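Local coordinates for aldehyde dehydrogenase (Trypanosoma brucei, PDB 5MYP), which probably oxidises aldehydes to carboxylic acids with NAD+ as the electron acceptor, as enzymes of the aldehyde dehydrogenase family do, at residues Q114-G119 / F453-P458; V95-P100 / D110-Y115. All blocks are in the same frame, centred on the assembly; numbering follows the deposited sequence.

Contact 1: residues Q114-G119 / F453-P458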
ATOM      1  N   GLN A 114      12.016 -10.167   6.986  1.00 17.76           N
ATOM      2  CA  GLN A 114      13.123  -9.787   6.102  1.00 17.94           C
ATOM      3  C   GLN A 114      12.618  -8.772   5.085  1.00 17.81           C
ATOM      4  O   GLN A 114      11.422  -8.727   4.797  1.00 17.60           O
ATOM      5  CB  GLN A 114      13.691 -11.014   5.377  1.00 18.13           C
ATOM      6  CG  GLN A 114      14.281 -12.082   6.299  1.00 18.63           C
ATOM      7  CD  GLN A 114      14.836 -13.288   5.553  1.00 18.85           C
ATOM      8  OE1 GLN A 114      14.786 -13.360   4.321  1.00 18.80           O
ATOM      9  NE2 GLN A 114      15.369 -14.252   6.304  1.00 19.13           N
ATOM     10  N   TYR A 115      13.520  -7.953   4.554  1.00 17.62           N
ATOM     11  CA  TYR A 115      13.190  -6.997   3.496  1.00 17.52           C
ATOM     12  C   TYR A 115      13.896  -7.409   2.223  1.00 16.54           C
ATOM     13  O   TYR A 115      15.089  -7.688   2.250  1.00 16.27           O
ATOM     14  CB  TYR A 115      13.600  -5.581   3.900  1.00 18.70           C
ATOM     15  CG  TYR A 115      12.794  -5.073   5.060  1.00 19.78           C
ATOM     16  CD1 TYR A 115      11.585  -4.415   4.851  1.00 20.45           C
ATOM     17  CD2 TYR A 115      13.214  -5.287   6.374  1.00 20.60           C
ATOM     18  CE1 TYR A 115      10.825  -3.955   5.918  1.00 21.30           C
ATOM     19  CE2 TYR A 115      12.461  -4.832   7.448  1.00 21.42           C
ATOM     20  CZ  TYR A 115      11.273  -4.164   7.213  1.00 21.79           C
ATOM     21  OH  TYR A 115      10.537  -3.709   8.278  1.00 23.62           O
ATOM     22  N   GLU A 116      13.156  -7.460   1.113  1.00 15.52           N
ATOM     23  CA  GLU A 116      13.732  -7.801  -0.188  1.00 14.83           C
ATOM     24  C   GLU A 116      13.338  -6.771  -1.251  1.00 13.99           C
ATOM     25  O   GLU A 116      12.283  -6.133  -1.136  1.00 13.66           O
ATOM     26  CB  GLU A 116      13.311  -9.213  -0.628  1.00 15.11           C
ATOM     27  CG  GLU A 116      11.812  -9.417  -0.805  1.00 15.40           C
ATOM     28  CD  GLU A 116      11.438 -10.759  -1.421  1.00 15.80           C
ATOM     29  OE1 GLU A 116      12.330 -11.583  -1.712  1.00 15.81           O
ATOM     30  OE2 GLU A 116      10.228 -10.990  -1.631  1.00 15.77           O
ATOM     31  N   PRO A 117      14.177  -6.604  -2.292  1.00 13.08           N
ATOM     32  CA  PRO A 117      13.792  -5.722  -3.402  1.00 12.89           C
ATOM     33  C   PRO A 117      12.549  -6.210  -4.151  1.00 12.35           C
ATOM     34  O   PRO A 117      12.232  -7.396  -4.104  1.00 12.23           O
ATOM     35  CB  PRO A 117      15.013  -5.761  -4.331  1.00 12.95           C
ATOM     36  CG  PRO A 117      16.142  -6.222  -3.486  1.00 13.09           C
ATOM     37  CD  PRO A 117      15.546  -7.124  -2.453  1.00 13.14           C
ATOM     38  N   LEU A 118      11.875  -5.289  -4.831  1.00 11.93           N
ATOM     39  CA  LEU A 118      10.680  -5.598  -5.620  1.00 11.79           C
ATOM     40  C   LEU A 118      11.008  -5.974  -7.070  1.00 11.39           C
ATOM     41  O   LEU A 118      10.458  -6.934  -7.603  1.00 11.36           O
ATOM     42  CB  LEU A 118       9.719  -4.407  -5.609  1.00 12.05           C
ATOM     43  CG  LEU A 118       9.090  -4.085  -4.254  1.00 12.29           C
ATOM     44  CD1 LEU A 118       8.390  -2.734  -4.304  1.00 12.41           C
ATOM     45  CD2 LEU A 118       8.132  -5.183  -3.809  1.00 12.50           C
ATOM     46  N   GLY A 119      11.902  -5.213  -7.696  1.00 10.98           N
ATOM     47  CA  GLY A 119      12.251  -5.413  -9.101  1.00 10.68           C
ATOM     48  C   GLY A 119      12.552  -4.106  -9.795  1.00 10.37           C
ATOM     49  O   GLY A 119      13.526  -3.441  -9.443  1.00 10.39           O
ATOM     50  N   PHE A 453       9.587   0.751  -1.287  1.00 11.68           N
ATOM     51  CA  PHE A 453      10.210   0.075  -2.431  1.00 11.55           C
ATOM     52  C   PHE A 453      10.807  -1.307  -2.103  1.00 11.41           C
ATOM     53  O   PHE A 453      11.614  -1.828  -2.874  1.00 11.44           O
ATOM     54  CB  PHE A 453      11.252   1.010  -3.061  1.00 11.52           C
ATOM     55  CG  PHE A 453      10.679   2.321  -3.540  1.00 11.55           C
ATOM     56  CD1 PHE A 453       9.666   2.346  -4.494  1.00 11.61           C
ATOM     57  CD2 PHE A 453      11.152   3.531  -3.047  1.00 11.63           C
ATOM     58  CE1 PHE A 453       9.134   3.547  -4.939  1.00 11.67           C
ATOM     59  CE2 PHE A 453      10.625   4.737  -3.489  1.00 11.67           C
ATOM     60  CZ  PHE A 453       9.614   4.747  -4.439  1.00 11.69           C
ATOM     61  N   SER A 454      10.390  -1.899  -0.978  1.00 11.21           N
ATOM     62  CA  SER A 454      10.782  -3.245  -0.573  1.00 11.25           C
ATOM     63  C   SER A 454       9.544  -4.086  -0.293  1.00 11.38           C
ATOM     64  O   SER A 454       8.453  -3.554  -0.073  1.00 11.35           O
ATOM     65  CB  SER A 454      11.623  -3.206   0.715  1.00 11.17           C
ATOM     66  OG  SER A 454      12.837  -2.513   0.537  1.00 11.10           O
ATOM     67  N   HIS A 455       9.730  -5.399  -0.297  1.00 11.37           N
ATOM     68  CA  HIS A 455       8.727  -6.322   0.182  1.00 11.78           C
ATOM     69  C   HIS A 455       9.155  -6.814   1.562  1.00 12.19           C
ATOM     70  O   HIS A 455      10.237  -7.379   1.709  1.00 11.97           O
ATOM     71  CB  HIS A 455       8.560  -7.501  -0.774  1.00 11.60           C
ATOM     72  CG  HIS A 455       7.667  -8.569  -0.236  1.00 11.42           C
ATOM     73  ND1 HIS A 455       6.513  -8.272   0.445  1.00 11.44           N
ATOM     74  CD2 HIS A 455       7.747  -9.919  -0.274  1.00 11.23           C
ATOM     75  CE1 HIS A 455       5.916  -9.392   0.802  1.00 11.20           C
ATOM     76  NE2 HIS A 455       6.644 -10.407   0.382  1.00 11.18           N
ATOM     77  N   ARG A 456       8.310  -6.584   2.563  1.00 12.98           N
ATOM     78  CA  ARG A 456       8.526  -7.128   3.906  1.00 13.69           C
ATOM     79  C   ARG A 456       8.055  -8.583   3.901  1.00 13.68           C
ATOM     80  O   ARG A 456       6.863  -8.851   3.757  1.00 13.86           O
ATOM     81  CB  ARG A 456       7.765  -6.305   4.951  1.00 14.67           C
ATOM     82  CG  ARG A 456       7.999  -6.752   6.385  1.00 15.44           C
ATOM     83  CD  ARG A 456       7.298  -5.851   7.379  1.00 16.43           C
ATOM     84  NE  ARG A 456       5.870  -5.727   7.104  1.00 17.40           N
ATOM     85  CZ  ARG A 456       5.048  -4.883   7.723  1.00 18.20           C
ATOM     86  NH1 ARG A 456       5.486  -4.078   8.693  1.00 18.81           N
ATOM     87  NH2 ARG A 456       3.765  -4.847   7.381  1.00 18.76           N
ATOM     88  N   ARG A 457       8.998  -9.507   4.059  1.00 13.56           N
ATOM     89  CA  ARG A 457       8.772 -10.934   3.859  1.00 13.84           C
ATOM     90  C   ARG A 457       8.918 -11.721   5.163  1.00 13.82           C
ATOM     91  O   ARG A 457      10.038 -11.880   5.653  1.00 13.89           O
ATOM     92  CB  ARG A 457       9.768 -11.454   2.825  1.00 13.76           C
ATOM     93  CG  ARG A 457       9.518 -12.875   2.345  1.00 13.90           C
ATOM     94  CD  ARG A 457      10.697 -13.314   1.506  1.00 14.04           C
ATOM     95  NE  ARG A 457      10.476 -14.518   0.699  1.00 14.07           N
ATOM     96  CZ  ARG A 457      11.452 -15.208   0.108  1.00 14.22           C
ATOM     97  NH1 ARG A 457      12.730 -14.837   0.237  1.00 14.22           N
ATOM     98  NH2 ARG A 457      11.161 -16.291  -0.611  1.00 14.30           N
ATOM     99  N   PRO A 458       7.799 -12.217   5.728  1.00 13.94           N
ATOM    100  CA  PRO A 458       7.890 -12.997   6.964  1.00 14.05           C
ATOM    101  C   PRO A 458       8.521 -14.371   6.753  1.00 14.37           C
ATOM    102  O   PRO A 458       8.242 -15.030   5.750  1.00 13.60           O
ATOM    103  CB  PRO A 458       6.424 -13.145   7.396  1.00 14.14           C
ATOM    104  CG  PRO A 458       5.658 -13.038   6.130  1.00 14.13           C
ATOM    105  CD  PRO A 458       6.395 -12.009   5.330  1.00 14.07           C
TER
HETATM  106  O   HOH W   1      13.819 -12.380   2.017  1.00 23.05           O
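Glu116 and His455 form a hydrogen-bonded antiparallel pair, Glu116 N giving to His455 O (3.0 Å) and His455 N returning to Glu116 O (2.8 Å). Gln114 and Arg457 make a second such pair, with the non-hydrogen-bonded Tyr115 and Arg456 between, so strand 454-461 runs antiparallel beside 110-124 in a mixed sheet. The Glu116 side chain follows the face it shares with His455. From CB, chi1 of 61° sets CG between the backbone N and the carbonyl carbon, where it packs on His455 CB at 3.8 Å. CD lies close to Arg457 CD and His455 CD2. At the tip, OE2 lies in the imidazole plane, 3.0 Å from CD2 at its edge. OE1 stands 3.8 Å from Arg457 NH1, a long salt bridge, electrostatic in kind, since the oxygen lies well off the guanidinium plane. Water 1 accepts from Arg457 NH1 (3.2 Å) and donates to Gln114 OE1 (2.7 Å). Leu118 crosses His455 at about a right angle, its CD2 3.8 Å from His455 CB. Carboxylate and guanidinium planes lie 15° apart, OE1 over the face; Glu116 OE2 and Arg457 hydrogen-bond Ser413 and Ser414 of the second subunit, which suggests that the pair is held at the subunit interface.

Contact 2: residues V95-P100 / D110-Y115; sequences VKPVKP and DCELQY
The edge of the Tyr115 ring meets Val98 CG2, 4.0 Å from CE2, and the carbonyl oxygen of Lys96, 4.0 Å from CD2, both near the ring plane; across this contact the phenol is therefore met at its rim. The motif is a single antiparallel beta bridge, by which the loop after helix 69-95 docks on strand 110-124: Val98 N gives to Leu113 O (2.9 Å), and Leu113 N answers to Val98 O (2.8 Å) in the carbonyl plane. Two further flat groups, the Glu112 carboxylate and the Gln114 amide, sit on one side of the strand: Gln114 NE2, with the carboxylate oxygen in its amide plane, gives a straight bond (3.2 Å, 175°) to Glu112 OE1, which Arg461 also holds in a salt bridge, and NE2 bonds Glu409 of the second subunit as well. Pro97 CB lies alongside that carboxylate. Pro100 crosses Leu113, CB to CG 4.1 Å, while its CG rests near Cys111 CB; Gly430, Leu431 and Pro432 of the second subunit pack on Pro100, Cys111 and Leu113 respectively. Water 2 accepts from Tyr115 N and water 3 donates to Tyr115 O, both donating to Val95 O, so that water links Val95 to the strand. Bends at chi2 and chi3 (-69° and -78°) fold Lys99 back over the strand, where NZ makes a salt bridge with Asp110 OD1 at 2.8 Å and hydrogen-bonds Cys111 O from above the carbonyl plane.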
ATOM      1  N   VAL A  95      18.266  -2.712   5.965  1.00 19.99           N
ATOM      2  CA  VAL A  95      18.272  -4.044   5.342  1.00 20.30           C
ATOM      3  C   VAL A  95      18.157  -5.225   6.322  1.00 20.40           C
ATOM      4  O   VAL A  95      17.778  -6.317   5.908  1.00 20.43           O
ATOM      5  CB  VAL A  95      19.505  -4.264   4.424  1.00 20.44           C
ATOM      6  CG1 VAL A  95      19.495  -3.287   3.254  1.00 20.34           C
ATOM      7  CG2 VAL A  95      20.817  -4.184   5.195  1.00 20.77           C
ATOM      8  N   LYS A  96      18.479  -5.013   7.603  1.00 20.68           N
ATOM      9  CA  LYS A  96      18.546  -6.113   8.572  1.00 21.12           C
ATOM     10  C   LYS A  96      17.154  -6.667   8.899  1.00 20.74           C
ATOM     11  O   LYS A  96      16.190  -5.908   8.918  1.00 19.65           O
ATOM     12  CB  LYS A  96      19.261  -5.679   9.863  1.00 22.00           C
ATOM     13  CG  LYS A  96      18.430  -4.887  10.855  1.00 22.80           C
ATOM     14  CD  LYS A  96      19.312  -4.121  11.838  1.00 23.76           C
ATOM     15  CE  LYS A  96      18.488  -3.597  13.003  1.00 24.17           C
ATOM     16  NZ  LYS A  96      19.205  -2.580  13.815  1.00 24.91           N
ATOM     17  N   PRO A  97      17.056  -7.987   9.154  1.00 21.09           N
ATOM     18  CA  PRO A  97      15.764  -8.539   9.569  1.00 21.55           C
ATOM     19  C   PRO A  97      15.288  -7.996  10.916  1.00 22.05           C
ATOM     20  O   PRO A  97      16.109  -7.708  11.783  1.00 22.02           O
ATOM     21  CB  PRO A  97      16.031 -10.054   9.676  1.00 21.43           C
ATOM     22  CG  PRO A  97      17.250 -10.294   8.872  1.00 21.52           C
ATOM     23  CD  PRO A  97      18.069  -9.049   9.003  1.00 21.32           C
ATOM     24  N   VAL A  98      13.976  -7.855  11.058  1.00 22.66           N
ATOM     25  CA  VAL A  98      13.326  -7.449  12.306  1.00 23.42           C
ATOM     26  C   VAL A  98      12.739  -8.693  12.985  1.00 23.81           C
ATOM     27  O   VAL A  98      12.200  -9.577  12.310  1.00 22.62           O
ATOM     28  CB  VAL A  98      12.205  -6.413  12.025  1.00 23.98           C
ATOM     29  CG1 VAL A  98      11.387  -6.104  13.274  1.00 24.66           C
ATOM     30  CG2 VAL A  98      12.799  -5.133  11.450  1.00 24.24           C
ATOM     31  N   LYS A  99      12.852  -8.753  14.312  1.00 24.02           N
ATOM     32  CA  LYS A  99      12.275  -9.834  15.105  1.00 24.56           C
ATOM     33  C   LYS A  99      10.885  -9.406  15.594  1.00 24.00           C
ATOM     34  O   LYS A  99      10.787  -8.580  16.505  1.00 23.86           O
ATOM     35  CB  LYS A  99      13.182 -10.176  16.298  1.00 26.02           C
ATOM     36  CG  LYS A  99      14.598 -10.605  15.929  1.00 26.94           C
ATOM     37  CD  LYS A  99      14.665 -11.961  15.238  1.00 27.80           C
ATOM     38  CE  LYS A  99      14.538 -13.119  16.214  1.00 28.41           C
ATOM     39  NZ  LYS A  99      14.246 -14.401  15.500  1.00 28.81           N
ATOM     40  N   PRO A 100       9.809  -9.948  14.992  1.00 22.90           N
ATOM     41  CA  PRO A 100       8.465  -9.524  15.386  1.00 22.61           C
ATOM     42  C   PRO A 100       8.033 -10.057  16.754  1.00 22.51           C
ATOM     43  O   PRO A 100       8.546 -11.073  17.216  1.00 21.91           O
ATOM     44  CB  PRO A 100       7.579 -10.131  14.300  1.00 22.62           C
ATOM     45  CG  PRO A 100       8.283 -11.381  13.921  1.00 22.72           C
ATOM     46  CD  PRO A 100       9.751 -11.058  14.024  1.00 22.69           C
ATOM     47  N   ASP A 110      11.079 -19.749  15.580  1.00 24.59           N
ATOM     48  CA  ASP A 110      12.019 -18.686  15.234  1.00 24.45           C
ATOM     49  C   ASP A 110      11.468 -17.900  14.041  1.00 22.90           C
ATOM     50  O   ASP A 110      11.496 -18.394  12.904  1.00 22.31           O
ATOM     51  CB  ASP A 110      13.390 -19.291  14.903  1.00 25.92           C
ATOM     52  CG  ASP A 110      14.359 -18.279  14.292  1.00 27.50           C
ATOM     53  OD1 ASP A 110      14.391 -17.124  14.772  1.00 29.72           O
ATOM     54  OD2 ASP A 110      15.084 -18.637  13.337  1.00 29.31           O
ATOM     55  N   CYS A 111      10.982 -16.682  14.300  1.00 21.74           N
ATOM     56  CA  CYS A 111      10.369 -15.834  13.260  1.00 21.01           C
ATOM     57  C   CYS A 111      11.153 -14.542  12.985  1.00 20.32           C
ATOM     58  O   CYS A 111      11.753 -13.969  13.894  1.00 18.86           O
ATOM     59  CB  CYS A 111       8.927 -15.499  13.653  1.00 21.15           C
ATOM     60  SG  CYS A 111       7.867 -16.960  13.795  1.00 21.03           S
ATOM     61  N   GLU A 112      11.117 -14.100  11.727  1.00 19.55           N
ATOM     62  CA  GLU A 112      11.800 -12.890  11.250  1.00 19.74           C
ATOM     63  C   GLU A 112      10.969 -12.184  10.184  1.00 18.93           C
ATOM     64  O   GLU A 112      10.215 -12.836   9.460  1.00 18.05           O
ATOM     65  CB  GLU A 112      13.127 -13.257  10.582  1.00 20.96           C
ATOM     66  CG  GLU A 112      14.296 -13.507  11.510  1.00 22.19           C
ATOM     67  CD  GLU A 112      15.597 -13.713  10.729  1.00 22.87           C
ATOM     68  OE1 GLU A 112      15.568 -13.818   9.479  1.00 23.76           O
ATOM     69  OE2 GLU A 112      16.663 -13.779  11.363  1.00 24.11           O
ATOM     70  N   LEU A 113      11.122 -10.865  10.092  1.00 18.16           N
ATOM     71  CA  LEU A 113      10.604 -10.084   8.966  1.00 17.98           C
ATOM     72  C   LEU A 113      11.804  -9.586   8.165  1.00 17.78           C
ATOM     73  O   LEU A 113      12.552  -8.726   8.632  1.00 17.84           O
ATOM     74  CB  LEU A 113       9.749  -8.913   9.456  1.00 17.89           C
ATOM     75  CG  LEU A 113       8.619  -9.254  10.433  1.00 17.93           C
ATOM     76  CD1 LEU A 113       7.844  -7.995  10.802  1.00 18.13           C
ATOM     77  CD2 LEU A 113       7.689 -10.317   9.875  1.00 18.08           C
ATOM     78  N   GLN A 114      12.016 -10.167   6.986  1.00 17.76           N
ATOM     79  CA  GLN A 114      13.123  -9.787   6.102  1.00 17.94           C
ATOM     80  C   GLN A 114      12.618  -8.772   5.085  1.00 17.81           C
ATOM     81  O   GLN A 114      11.422  -8.727   4.797  1.00 17.60           O
ATOM     82  CB  GLN A 114      13.691 -11.014   5.377  1.00 18.13           C
ATOM     83  CG  GLN A 114      14.281 -12.082   6.299  1.00 18.63           C
ATOM     84  CD  GLN A 114      14.836 -13.288   5.553  1.00 18.85           C
ATOM     85  OE1 GLN A 114      14.786 -13.360   4.321  1.00 18.80           O
ATOM     86  NE2 GLN A 114      15.369 -14.252   6.304  1.00 19.13           N
ATOM     87  N   TYR A 115      13.520  -7.953   4.554  1.00 17.62           N
ATOM     88  CA  TYR A 115      13.190  -6.997   3.496  1.00 17.52           C
ATOM     89  C   TYR A 115      13.896  -7.409   2.223  1.00 16.54           C
ATOM     90  O   TYR A 115      15.089  -7.688   2.250  1.00 16.27           O
ATOM     91  CB  TYR A 115      13.600  -5.581   3.900  1.00 18.70           C
ATOM     92  CG  TYR A 115      12.794  -5.073   5.060  1.00 19.78           C
ATOM     93  CD1 TYR A 115      11.585  -4.415   4.851  1.00 20.45           C
ATOM     94  CD2 TYR A 115      13.214  -5.287   6.374  1.00 20.60           C
ATOM     95  CE1 TYR A 115      10.825  -3.955   5.918  1.00 21.30           C
ATOM     96  CE2 TYR A 115      12.461  -4.832   7.448  1.00 21.42           C
ATOM     97  CZ  TYR A 115      11.273  -4.164   7.213  1.00 21.79           C
ATOM     98  OH  TYR A 115      10.537  -3.709   8.278  1.00 23.62           O
TER
HETATM   99  O   HOH W   2      16.089  -8.430   5.764  1.00 15.46           O
HETATM  100  O   HOH W   3      17.289  -6.403   3.048  1.00 17.48           O

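Contacts 1 and 2 share Gln114 and Tyr115 and both use strand 110-124, their centres 11 Å apart. Contact 1 is partly buried and joins that strand to 454-461, a partner distant in sequence, through consecutive antiparallel pairs; contact 2 lies at the surface, where a local loop adds one bridge and water-mediated links. The charges differ accordingly: the long Glu116-Arg457 pair of contact 1 is also bound by the second subunit, whereas Lys99 and Asp110 in contact 2 meet directly within the chain. Leu113 joins the two, its CD2 packing 4.0 Å from Pro458 CA and its CD1 lying near Arg456 CD. Both contacts touch the second subunit.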